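Local coordinates for protein tumor necrosis factor ligand superfamily member 9 (Mus musculus, PDB 6MKB) that acts as a TNF-family cytokine, binding the receptor TNFRSF9 (4-1BB) through its extracellular domain and inducing proliferation of activated T-cells, at residues K12-N17 with S36-Q41; N23-W28 with R130-L135; Y60-E65 with L85-K90. All blocks are in the same frame, centred on the assembly; numbering follows the deposited sequence.

Contact 1. Residues K12-N17 with S36-Q41; sequences KLLAKN and SSYLSQ. With SO4 (sulfate ion), chain M.
At the start of the TNF homology domain, the loop of residues 36-41 lies against the first strand, and Lys-12 and Tyr-38 make the join. Lys-12 N donates to Tyr-38 O over 3.2 Å with an N-H...O angle of 159°. The return contact is not a hydrogen bond: Lys-12 O lies obliquely against the tyrosine ring. With CG anti to its own carbonyl carbon (chi1 -71°), that ring is carried along the strand toward Leu-14. Leu-14 crosses the ring at about a right angle, its CG over one face and its CD1 3.9 Å from Tyr-38 CZ. A flat, broad side chain suits this place, since the ring offers Leu-14 a broad apolar face. In the TNF jelly roll, strand 10-15 runs between strands 24-29 and 149-166, and successive residues point to alternate sides. Leu-13 therefore faces the interior, where its CD2 lies 3.9 Å from Leu-39 CD1 and both leucines pack on Tyr-45. On the other side, Lys-12 packs on Leu-122 of the second subunit. The loop is braced from within by Ser-37 OG, which donates to a lone pair of Leu-39 O at 3.0 Å. Beyond the strand, Asn-17 N holds a sulfate ion, probably from the crystallisation liquor, through a nearly straight bond of 3.1 Å to its O4. The same Asn-17 N-H also makes a weak, bent bond to sulfate O1 (2.8 Å, 119°), while Asn-17 OD1 is bonded to Tyr-153 N.

Contact 2. Residues N23-W28 with R130-L135; sequences NTTLNW and RLSVGL. With NAG (2-acetamido-2-deoxy-beta-D-glucopyranose), chain F.
Leu-26 leans over Val-133 and Leu-135 where strand 24-29 pairs antiparallel with strand 129-140 in the jelly roll of the TNF homology domain. Its CB starts 3.6 Å from Val-133 O, and its CG lies about equally far from that oxygen and from Leu-135 CB. There the chain forks: CD2 reaches Leu-135 CB at 4.0 Å, while CD1 turns to Val-133 CG1, a looser contact. A leucine thus spans two inward-facing residues of the partner strand, and it also packs on Leu-85 and Leu-151. The backbone register is set by Thr-24 and Leu-135, a hydrogen-bonded pair whose shorter bond runs 2.8 Å from Leu-135 N to Thr-24 O. Next comes Thr-25 with Gly-134, a non-hydrogen-bonded pair, and this type of pairing brings Thr-25 CA and Gly-134 CA to 4.2 Å. Glycine suits the place because a CB there would lie close to Thr-24 O. Thr-25 CG2, anti to the backbone N, extends to Ser-132 CB at 4.1 Å. Just before the strand, Asn-23 ND2 carries the N-linked sugar, and Asn-23 OD1 is anchored on Ala-137 N.

Leu-26 N bonds to Val-133 O at 2.8 Å, whereas Leu-26 O and Val-133 N are linked through a water. Trp-28 comes in at about a right angle to Val-133, its ring edge 3.7 Å away from Trp-28 CZ2 to Val-133 CB. The indole also supplies its N-H to the bridging water: this molecule donates to Leu-26 O and accepts from Val-133 N and, in the plane of the ring, from Trp-28 NE1 at 2.8 Å.

Contact 3. Residues Y60-E65 with L85-K90; sequences YYVFLE and LVLQAK
Gln-88 OE1 accepts a hydrogen bond from Ser-132 OG and a weak one from Thr-25 OG1, whereas Leu-64 and Leu-85 meet with no hydrogen bond between their segments. Ser-132 is on the neighbouring strand 129-140, and Thr-25 on strand 24-29, which pairs with it. In the jelly-roll sandwich, strand 85-90 pairs with strand 129-140, strand 60-65 with strands 115-125 and 149-166, and the two segments face each other across the interior, their axes 8.7 Å apart and 153° between directions. The meeting is apolar, with side chains touching each other and the facing backbone, so aliphatic residues occupy the inward positions. Val-62 sends CG1 obliquely to Leu-87 CD2 at 3.9 Å. Leu-87 can offer that methyl because its CG lies anti to the backbone N (chi1 -177°), carrying the branch out across the gap. Leu-64 reaches over with CD1, which rests 3.8 Å from Leu-85 O, 4.2 Å from Leu-85 CB and nearly as close to Leu-87 CB. Leu-64 also packs on Trp-119 and Val-133. Between Val-62 and Leu-64, Phe-63 points the other way; its ring meets Tyr-61 of the second subunit with planes about 35° apart, so this strand serves the core with one face and the dimer with the other. Leu-85 also touches backbone, its CD1 lying 4.2 Å from Glu-65 C.

How the contacts relate
From the N terminus, the chain lays down 12-17, turns into 23-28 and only then reaches 36-41, which closes contact 1. Because 23-28 is still waiting for 130-135, contacts 1 and 2 cross. Contact 3 opens and closes later, at 60-65 and 85-90, wholly nested in the long loop that contact 2 completes. Contact 1 fastens a surface loop to the first strand, contact 2 joins neighbouring strands edge to edge, and contact 3 bridges the two layers of the sandwich. Backbone pairs stitch them together: Lys-16 N with Asn-27 O, and Lys-90 N with Arg-130 O. Lys-12 also touches Phe-63, linking contacts 1 and 3.

Contact 1. Residues K12-N17 with S36-Q41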
loop_
_atom_site.group_PDB
_atom_site.type_symbol
_atom_site.label_atom_id
_atom_site.label_comp_id
_atom_site.label_asym_id
_atom_site.label_seq_id
_atom_site.Cartn_x
_atom_site.Cartn_y
_atom_site.Cartn_z
ATOM N N LYS B 12 7.557 -1.301 -11.315
ATOM C CA LYS B 12 7.845 -0.608 -10.057
ATOM C C LYS B 12 8.935 0.402 -10.328
ATOM O O LYS B 12 10.109 0.034 -10.417
ATOM C CB LYS B 12 8.225 -1.560 -8.897
ATOM C CG LYS B 12 8.245 -0.835 -7.548
ATOM C CD LYS B 12 8.757 -1.683 -6.379
ATOM C CE LYS B 12 9.115 -0.759 -5.240
ATOM N NZ LYS B 12 9.433 -1.486 -3.994
ATOM N N LEU B 13 8.529 1.659 -10.536
ATOM C CA LEU B 13 9.411 2.796 -10.817
ATOM C C LEU B 13 9.828 3.432 -9.519
ATOM O O LEU B 13 9.066 3.391 -8.568
ATOM C CB LEU B 13 8.725 3.834 -11.740
ATOM C CG LEU B 13 8.135 3.294 -13.048
ATOM C CD1 LEU B 13 7.452 4.379 -13.815
ATOM C CD2 LEU B 13 9.173 2.634 -13.910
ATOM N N LEU B 14 11.040 3.994 -9.467
ATOM C CA LEU B 14 11.589 4.643 -8.270
ATOM C C LEU B 14 11.810 6.099 -8.592
ATOM O O LEU B 14 12.372 6.425 -9.633
ATOM C CB LEU B 14 12.885 3.954 -7.788
ATOM C CG LEU B 14 12.838 2.429 -7.541
ATOM C CD1 LEU B 14 14.185 1.943 -7.065
ATOM C CD2 LEU B 14 11.766 2.041 -6.517
ATOM N N ALA B 15 11.287 6.981 -7.741
ATOM C CA ALA B 15 11.303 8.414 -7.980
ATOM C C ALA B 15 12.705 8.999 -7.981
ATOM O O ALA B 15 13.517 8.681 -7.110
ATOM C CB ALA B 15 10.443 9.122 -6.937
ATOM N N LYS B 16 12.976 9.879 -8.955
ATOM C CA LYS B 16 14.221 10.641 -8.999
ATOM C C LYS B 16 14.208 11.589 -7.796
ATOM O O LYS B 16 13.131 11.915 -7.282
ATOM C CB LYS B 16 14.352 11.396 -10.316
ATOM C CG LYS B 16 14.814 10.524 -11.474
ATOM C CD LYS B 16 15.225 11.384 -12.649
ATOM C CE LYS B 16 15.508 10.578 -13.892
ATOM N NZ LYS B 16 15.990 11.429 -15.013
ATOM N N ASN B 17 15.384 11.964 -7.295
ATOM C CA ASN B 17 15.481 12.814 -6.116
ATOM C C ASN B 17 14.789 14.166 -6.300
ATOM O O ASN B 17 14.720 14.710 -7.401
ATOM C CB ASN B 17 16.941 13.001 -5.695
ATOM C CG ASN B 17 17.472 11.834 -4.896
ATOM O OD1 ASN B 17 16.856 10.758 -4.817
ATOM N ND2 ASN B 17 18.630 12.016 -4.283
ATOM N N SER B 36 18.967 -3.247 -16.739
ATOM C CA SER B 36 17.779 -3.983 -16.280
ATOM C C SER B 36 16.666 -3.021 -15.834
ATOM O O SER B 36 16.798 -2.301 -14.832
ATOM C CB SER B 36 18.129 -4.972 -15.171
ATOM O OG SER B 36 18.341 -6.268 -15.713
ATOM N N SER B 37 15.588 -2.983 -16.643
ATOM C CA SER B 37 14.457 -2.090 -16.410
ATOM C C SER B 37 13.531 -2.627 -15.341
ATOM O O SER B 37 13.379 -3.845 -15.181
ATOM C CB SER B 37 13.679 -1.815 -17.698
ATOM O OG SER B 37 12.926 -2.931 -18.146
ATOM N N TYR B 38 12.892 -1.682 -14.627
ATOM C CA TYR B 38 11.896 -1.919 -13.580
ATOM C C TYR B 38 10.517 -2.255 -14.199
ATOM O O TYR B 38 9.562 -2.492 -13.463
ATOM C CB TYR B 38 11.812 -0.689 -12.666
ATOM C CG TYR B 38 13.024 -0.519 -11.775
ATOM C CD1 TYR B 38 13.252 -1.373 -10.699
ATOM C CD2 TYR B 38 13.923 0.519 -11.983
ATOM C CE1 TYR B 38 14.362 -1.214 -9.870
ATOM C CE2 TYR B 38 15.041 0.684 -11.165
ATOM C CZ TYR B 38 15.268 -0.194 -10.119
ATOM O OH TYR B 38 16.375 -0.024 -9.314
ATOM N N LEU B 39 10.456 -2.338 -15.549
ATOM C CA LEU B 39 9.268 -2.641 -16.336
ATOM C C LEU B 39 9.330 -3.974 -17.066
ATOM O O LEU B 39 10.327 -4.307 -17.716
ATOM C CB LEU B 39 9.031 -1.555 -17.398
ATOM C CG LEU B 39 8.816 -0.143 -16.904
ATOM C CD1 LEU B 39 10.021 0.710 -17.210
ATOM C CD2 LEU B 39 7.642 0.460 -17.564
ATOM N N SER B 40 8.212 -4.682 -17.052
ATOM C CA SER B 40 8.075 -5.903 -17.823
ATOM C C SER B 40 7.614 -5.515 -19.229
ATOM O O SER B 40 7.449 -4.331 -19.508
ATOM C CB SER B 40 7.078 -6.843 -17.151
ATOM O OG SER B 40 5.758 -6.399 -17.399
ATOM N N GLN B 41 7.389 -6.493 -20.106
ATOM C CA GLN B 41 6.843 -6.223 -21.430
ATOM C C GLN B 41 5.365 -5.821 -21.243
ATOM O O GLN B 41 4.758 -6.118 -20.204
ATOM C CB GLN B 41 7.012 -7.454 -22.344
ATOM C CG GLN B 41 7.577 -7.136 -23.746
ATOM C CD GLN B 41 9.049 -6.741 -23.779
ATOM O OE1 GLN B 41 9.927 -7.439 -23.249
ATOM N NE2 GLN B 41 9.346 -5.611 -24.417
HETATM S S SO4 M . 18.335 12.010 -9.167
HETATM O O1 SO4 M . 17.179 12.943 -9.218
HETATM O O2 SO4 M . 18.815 11.798 -10.561
HETATM O O3 SO4 M . 19.427 12.641 -8.376
HETATM O O4 SO4 M . 17.935 10.726 -8.532
#

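Contact 2. Residues N23-W28 with R130-L135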
loop_
_atom_site.group_PDB
_atom_site.type_symbol
_atom_site.label_atom_id
_atom_site.label_comp_id
_atom_site.label_asym_id
_atom_site.label_seq_id
_atom_site.Cartn_x
_atom_site.Cartn_y
_atom_site.Cartn_z
ATOM N N ASN B 23 4.811 21.669 -6.098
ATOM C CA ASN B 23 3.753 21.119 -6.935
ATOM C C ASN B 23 4.337 20.909 -8.323
ATOM O O ASN B 23 4.651 21.883 -9.007
ATOM C CB ASN B 23 2.504 22.029 -6.916
ATOM C CG ASN B 23 1.862 22.158 -5.554
ATOM O OD1 ASN B 23 2.060 21.343 -4.649
ATOM N ND2 ASN B 23 1.079 23.194 -5.381
ATOM N N THR B 24 4.559 19.630 -8.703
ATOM C CA THR B 24 5.200 19.218 -9.966
ATOM C C THR B 24 4.850 17.760 -10.344
ATOM O O THR B 24 4.389 16.990 -9.504
ATOM C CB THR B 24 6.756 19.356 -9.818
ATOM O OG1 THR B 24 7.393 19.165 -11.085
ATOM C CG2 THR B 24 7.361 18.373 -8.793
ATOM N N THR B 25 5.159 17.360 -11.578
ATOM C CA THR B 25 4.991 15.970 -11.986
ATOM C C THR B 25 6.320 15.289 -11.694
ATOM O O THR B 25 7.383 15.804 -12.071
ATOM C CB THR B 25 4.528 15.867 -13.425
ATOM O OG1 THR B 25 3.202 16.395 -13.481
ATOM C CG2 THR B 25 4.524 14.429 -13.925
ATOM N N LEU B 26 6.274 14.181 -10.970
ATOM C CA LEU B 26 7.484 13.484 -10.602
ATOM C C LEU B 26 8.141 12.772 -11.790
ATOM O O LEU B 26 7.457 12.243 -12.689
ATOM C CB LEU B 26 7.214 12.469 -9.485
ATOM C CG LEU B 26 6.958 13.022 -8.093
ATOM C CD1 LEU B 26 6.654 11.910 -7.152
ATOM C CD2 LEU B 26 8.142 13.839 -7.566
ATOM N N ASN B 27 9.486 12.779 -11.765
ATOM C CA ASN B 27 10.352 12.078 -12.690
ATOM C C ASN B 27 10.653 10.716 -12.076
ATOM O O ASN B 27 10.733 10.595 -10.852
ATOM C CB ASN B 27 11.627 12.878 -12.943
ATOM C CG ASN B 27 11.479 13.856 -14.079
ATOM O OD1 ASN B 27 11.221 13.481 -15.233
ATOM N ND2 ASN B 27 11.638 15.136 -13.779
ATOM N N TRP B 28 10.794 9.694 -12.899
ATOM C CA TRP B 28 11.033 8.344 -12.421
ATOM C C TRP B 28 12.256 7.714 -13.084
ATOM O O TRP B 28 12.541 7.977 -14.259
ATOM C CB TRP B 28 9.780 7.456 -12.677
ATOM C CG TRP B 28 8.553 8.000 -12.020
ATOM C CD1 TRP B 28 7.684 8.918 -12.539
ATOM C CD2 TRP B 28 8.161 7.806 -10.649
ATOM N NE1 TRP B 28 6.776 9.309 -11.577
ATOM C CE2 TRP B 28 7.044 8.638 -10.410
ATOM C CE3 TRP B 28 8.585 6.936 -9.630
ATOM C CZ2 TRP B 28 6.373 8.650 -9.185
ATOM C CZ3 TRP B 28 7.938 6.968 -8.413
ATOM C CH2 TRP B 28 6.874 7.851 -8.184
ATOM N N ARG B 130 -2.130 6.120 -20.089
ATOM C CA ARG B 130 -0.972 6.891 -19.638
ATOM C C ARG B 130 -1.215 7.313 -18.204
ATOM O O ARG B 130 -2.301 7.803 -17.865
ATOM C CB ARG B 130 -0.715 8.105 -20.563
ATOM C CG ARG B 130 -0.346 7.655 -21.957
ATOM C CD ARG B 130 -0.305 8.779 -22.945
ATOM N NE ARG B 130 0.478 8.347 -24.092
ATOM C CZ ARG B 130 1.779 8.548 -24.242
ATOM N NH1 ARG B 130 2.461 9.253 -23.344
ATOM N NH2 ARG B 130 2.422 8.007 -25.265
ATOM N N LEU B 131 -0.220 7.055 -17.354
ATOM C CA LEU B 131 -0.265 7.311 -15.926
ATOM C C LEU B 131 0.976 8.084 -15.497
ATOM O O LEU B 131 2.092 7.647 -15.740
ATOM C CB LEU B 131 -0.331 5.955 -15.196
ATOM C CG LEU B 131 -1.646 5.421 -14.600
ATOM C CD1 LEU B 131 -2.824 5.639 -15.458
ATOM C CD2 LEU B 131 -1.543 3.939 -14.341
ATOM N N SER B 132 0.784 9.250 -14.915
ATOM C CA SER B 132 1.856 10.072 -14.376
ATOM C C SER B 132 1.514 10.342 -12.897
ATOM O O SER B 132 0.383 10.072 -12.471
ATOM C CB SER B 132 2.048 11.355 -15.192
ATOM O OG SER B 132 1.009 12.300 -15.017
ATOM N N VAL B 133 2.482 10.813 -12.105
ATOM C CA VAL B 133 2.250 11.074 -10.686
ATOM C C VAL B 133 2.685 12.494 -10.348
ATOM O O VAL B 133 3.839 12.876 -10.579
ATOM C CB VAL B 133 2.976 10.028 -9.789
ATOM C CG1 VAL B 133 2.724 10.285 -8.291
ATOM C CG2 VAL B 133 2.573 8.605 -10.173
ATOM N N GLY B 134 1.769 13.244 -9.771
ATOM C CA GLY B 134 2.040 14.598 -9.326
ATOM C C GLY B 134 2.295 14.673 -7.839
ATOM O O GLY B 134 1.594 14.053 -7.034
ATOM N N LEU B 135 3.339 15.397 -7.470
ATOM C CA LEU B 135 3.618 15.695 -6.083
ATOM C C LEU B 135 2.821 16.986 -5.731
ATOM O O LEU B 135 2.898 17.961 -6.471
ATOM C CB LEU B 135 5.137 15.858 -5.867
ATOM C CG LEU B 135 5.595 16.379 -4.473
ATOM C CD1 LEU B 135 5.336 15.350 -3.356
ATOM C CD2 LEU B 135 7.050 16.805 -4.510
HETATM C C1 NAG F . 0.400 23.464 -4.149
HETATM C C2 NAG F . 0.783 24.835 -3.592
HETATM C C3 NAG F . -0.058 25.122 -2.347
HETATM C C4 NAG F . -1.559 24.904 -2.564
HETATM C C5 NAG F . -1.826 23.557 -3.227
HETATM C C6 NAG F . -3.285 23.377 -3.628
HETATM C C7 NAG F . 3.164 25.535 -3.569
HETATM C C8 NAG F . 4.517 24.958 -3.301
HETATM N N2 NAG F . 2.160 24.769 -3.164
HETATM O O3 NAG F . 0.208 26.455 -1.882
HETATM O O4 NAG F . -2.243 24.960 -1.309
HETATM O O5 NAG F . -1.011 23.401 -4.399
HETATM O O6 NAG F . -3.485 21.975 -3.825
HETATM O O7 NAG F . 3.045 26.625 -4.094
HETATM O O HOH W 1 5.164 10.852 -13.205
#

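Contact 3. Residues Y60-E65 with L85-K90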
loop_
_atom_site.group_PDB
_atom_site.type_symbol
_atom_site.label_atom_id
_atom_site.label_comp_id
_atom_site.label_asym_id
_atom_site.label_seq_id
_atom_site.Cartn_x
_atom_site.Cartn_y
_atom_site.Cartn_z
ATOM N N TYR B 60 -5.960 -3.533 -13.387
ATOM C CA TYR B 60 -4.612 -3.382 -12.857
ATOM C C TYR B 60 -4.651 -2.986 -11.400
ATOM O O TYR B 60 -5.480 -2.165 -10.999
ATOM C CB TYR B 60 -3.811 -2.304 -13.640
ATOM C CG TYR B 60 -3.345 -2.722 -15.018
ATOM C CD1 TYR B 60 -4.211 -2.681 -16.112
ATOM C CD2 TYR B 60 -2.029 -3.120 -15.240
ATOM C CE1 TYR B 60 -3.788 -3.063 -17.385
ATOM C CE2 TYR B 60 -1.591 -3.491 -16.511
ATOM C CZ TYR B 60 -2.479 -3.479 -17.580
ATOM O OH TYR B 60 -2.060 -3.857 -18.837
ATOM N N TYR B 61 -3.732 -3.550 -10.614
ATOM C CA TYR B 61 -3.528 -3.153 -9.239
ATOM C C TYR B 61 -2.497 -2.046 -9.323
ATOM O O TYR B 61 -1.362 -2.313 -9.726
ATOM C CB TYR B 61 -3.061 -4.347 -8.414
ATOM C CG TYR B 61 -2.736 -4.050 -6.964
ATOM C CD1 TYR B 61 -1.536 -3.438 -6.609
ATOM C CD2 TYR B 61 -3.557 -4.506 -5.942
ATOM C CE1 TYR B 61 -1.207 -3.212 -5.277
ATOM C CE2 TYR B 61 -3.218 -4.322 -4.609
ATOM C CZ TYR B 61 -2.059 -3.642 -4.278
ATOM O OH TYR B 61 -1.729 -3.435 -2.954
ATOM N N VAL B 62 -2.901 -0.792 -9.077
ATOM C CA VAL B 62 -1.987 0.346 -9.173
ATOM C C VAL B 62 -1.591 0.725 -7.763
ATOM O O VAL B 62 -2.442 0.713 -6.864
ATOM C CB VAL B 62 -2.607 1.527 -9.959
ATOM C CG1 VAL B 62 -1.541 2.563 -10.307
ATOM C CG2 VAL B 62 -3.307 1.041 -11.220
ATOM N N PHE B 63 -0.294 0.992 -7.544
ATOM C CA PHE B 63 0.209 1.321 -6.213
ATOM C C PHE B 63 1.130 2.528 -6.253
ATOM O O PHE B 63 1.812 2.788 -7.248
ATOM C CB PHE B 63 0.910 0.113 -5.555
ATOM C CG PHE B 63 2.131 -0.422 -6.270
ATOM C CD1 PHE B 63 3.401 0.098 -6.006
ATOM C CD2 PHE B 63 2.024 -1.473 -7.176
ATOM C CE1 PHE B 63 4.529 -0.379 -6.686
ATOM C CE2 PHE B 63 3.158 -1.966 -7.834
ATOM C CZ PHE B 63 4.400 -1.421 -7.583
ATOM N N LEU B 64 1.127 3.256 -5.127
ATOM C CA LEU B 64 1.935 4.419 -4.794
ATOM C C LEU B 64 2.490 4.229 -3.416
ATOM O O LEU B 64 1.760 3.808 -2.513
ATOM C CB LEU B 64 1.126 5.713 -4.828
ATOM C CG LEU B 64 0.570 6.185 -6.170
ATOM C CD1 LEU B 64 -0.460 7.336 -5.956
ATOM C CD2 LEU B 64 1.693 6.648 -7.105
ATOM N N GLU B 65 3.777 4.553 -3.238
ATOM C CA GLU B 65 4.400 4.515 -1.927
ATOM C C GLU B 65 5.236 5.775 -1.732
ATOM O O GLU B 65 6.229 5.957 -2.423
ATOM C CB GLU B 65 5.233 3.258 -1.734
ATOM C CG GLU B 65 5.762 3.170 -0.312
ATOM C CD GLU B 65 6.351 1.835 0.071
ATOM O OE1 GLU B 65 6.837 1.731 1.220
ATOM O OE2 GLU B 65 6.337 0.901 -0.765
ATOM N N LEU B 85 0.576 12.454 -3.187
ATOM C CA LEU B 85 0.989 11.794 -4.433
ATOM C C LEU B 85 -0.303 11.603 -5.191
ATOM O O LEU B 85 -1.189 10.892 -4.705
ATOM C CB LEU B 85 1.725 10.466 -4.221
ATOM C CG LEU B 85 3.165 10.473 -3.690
ATOM C CD1 LEU B 85 3.753 9.096 -3.830
ATOM C CD2 LEU B 85 4.058 11.503 -4.407
ATOM N N VAL B 86 -0.479 12.339 -6.294
ATOM C CA VAL B 86 -1.722 12.315 -7.061
ATOM C C VAL B 86 -1.518 11.529 -8.347
ATOM O O VAL B 86 -0.688 11.913 -9.161
ATOM C CB VAL B 86 -2.241 13.763 -7.343
ATOM C CG1 VAL B 86 -3.555 13.739 -8.116
ATOM C CG2 VAL B 86 -2.397 14.578 -6.052
ATOM N N LEU B 87 -2.279 10.429 -8.528
ATOM C CA LEU B 87 -2.214 9.605 -9.738
ATOM C C LEU B 87 -2.959 10.317 -10.841
ATOM O O LEU B 87 -4.141 10.541 -10.696
ATOM C CB LEU B 87 -2.788 8.186 -9.511
ATOM C CG LEU B 87 -2.703 7.210 -10.729
ATOM C CD1 LEU B 87 -1.272 6.847 -11.077
ATOM C CD2 LEU B 87 -3.498 5.964 -10.482
ATOM N N GLN B 88 -2.258 10.699 -11.920
ATOM C CA GLN B 88 -2.800 11.423 -13.072
ATOM C C GLN B 88 -2.971 10.456 -14.247
ATOM O O GLN B 88 -1.987 10.023 -14.835
ATOM C CB GLN B 88 -1.880 12.600 -13.431
ATOM C CG GLN B 88 -1.661 13.601 -12.272
ATOM C CD GLN B 88 -0.456 14.508 -12.445
ATOM O OE1 GLN B 88 0.447 14.283 -13.278
ATOM N NE2 GLN B 88 -0.418 15.563 -11.652
ATOM N N ALA B 89 -4.218 10.071 -14.550
ATOM C CA ALA B 89 -4.555 9.109 -15.603
ATOM C C ALA B 89 -5.122 9.780 -16.857
ATOM O O ALA B 89 -5.976 10.668 -16.762
ATOM C CB ALA B 89 -5.550 8.086 -15.076
ATOM N N LYS B 90 -4.620 9.344 -18.034
ATOM C CA LYS B 90 -5.027 9.766 -19.379
ATOM C C LYS B 90 -5.432 8.522 -20.194
ATOM O O LYS B 90 -4.556 7.763 -20.591
ATOM C CB LYS B 90 -3.895 10.525 -20.085
ATOM C CG LYS B 90 -3.786 11.994 -19.721
ATOM C CD LYS B 90 -2.569 12.636 -20.385
ATOM C CE LYS B 90 -2.110 13.835 -19.605
ATOM N NZ LYS B 90 -0.810 14.351 -20.113
#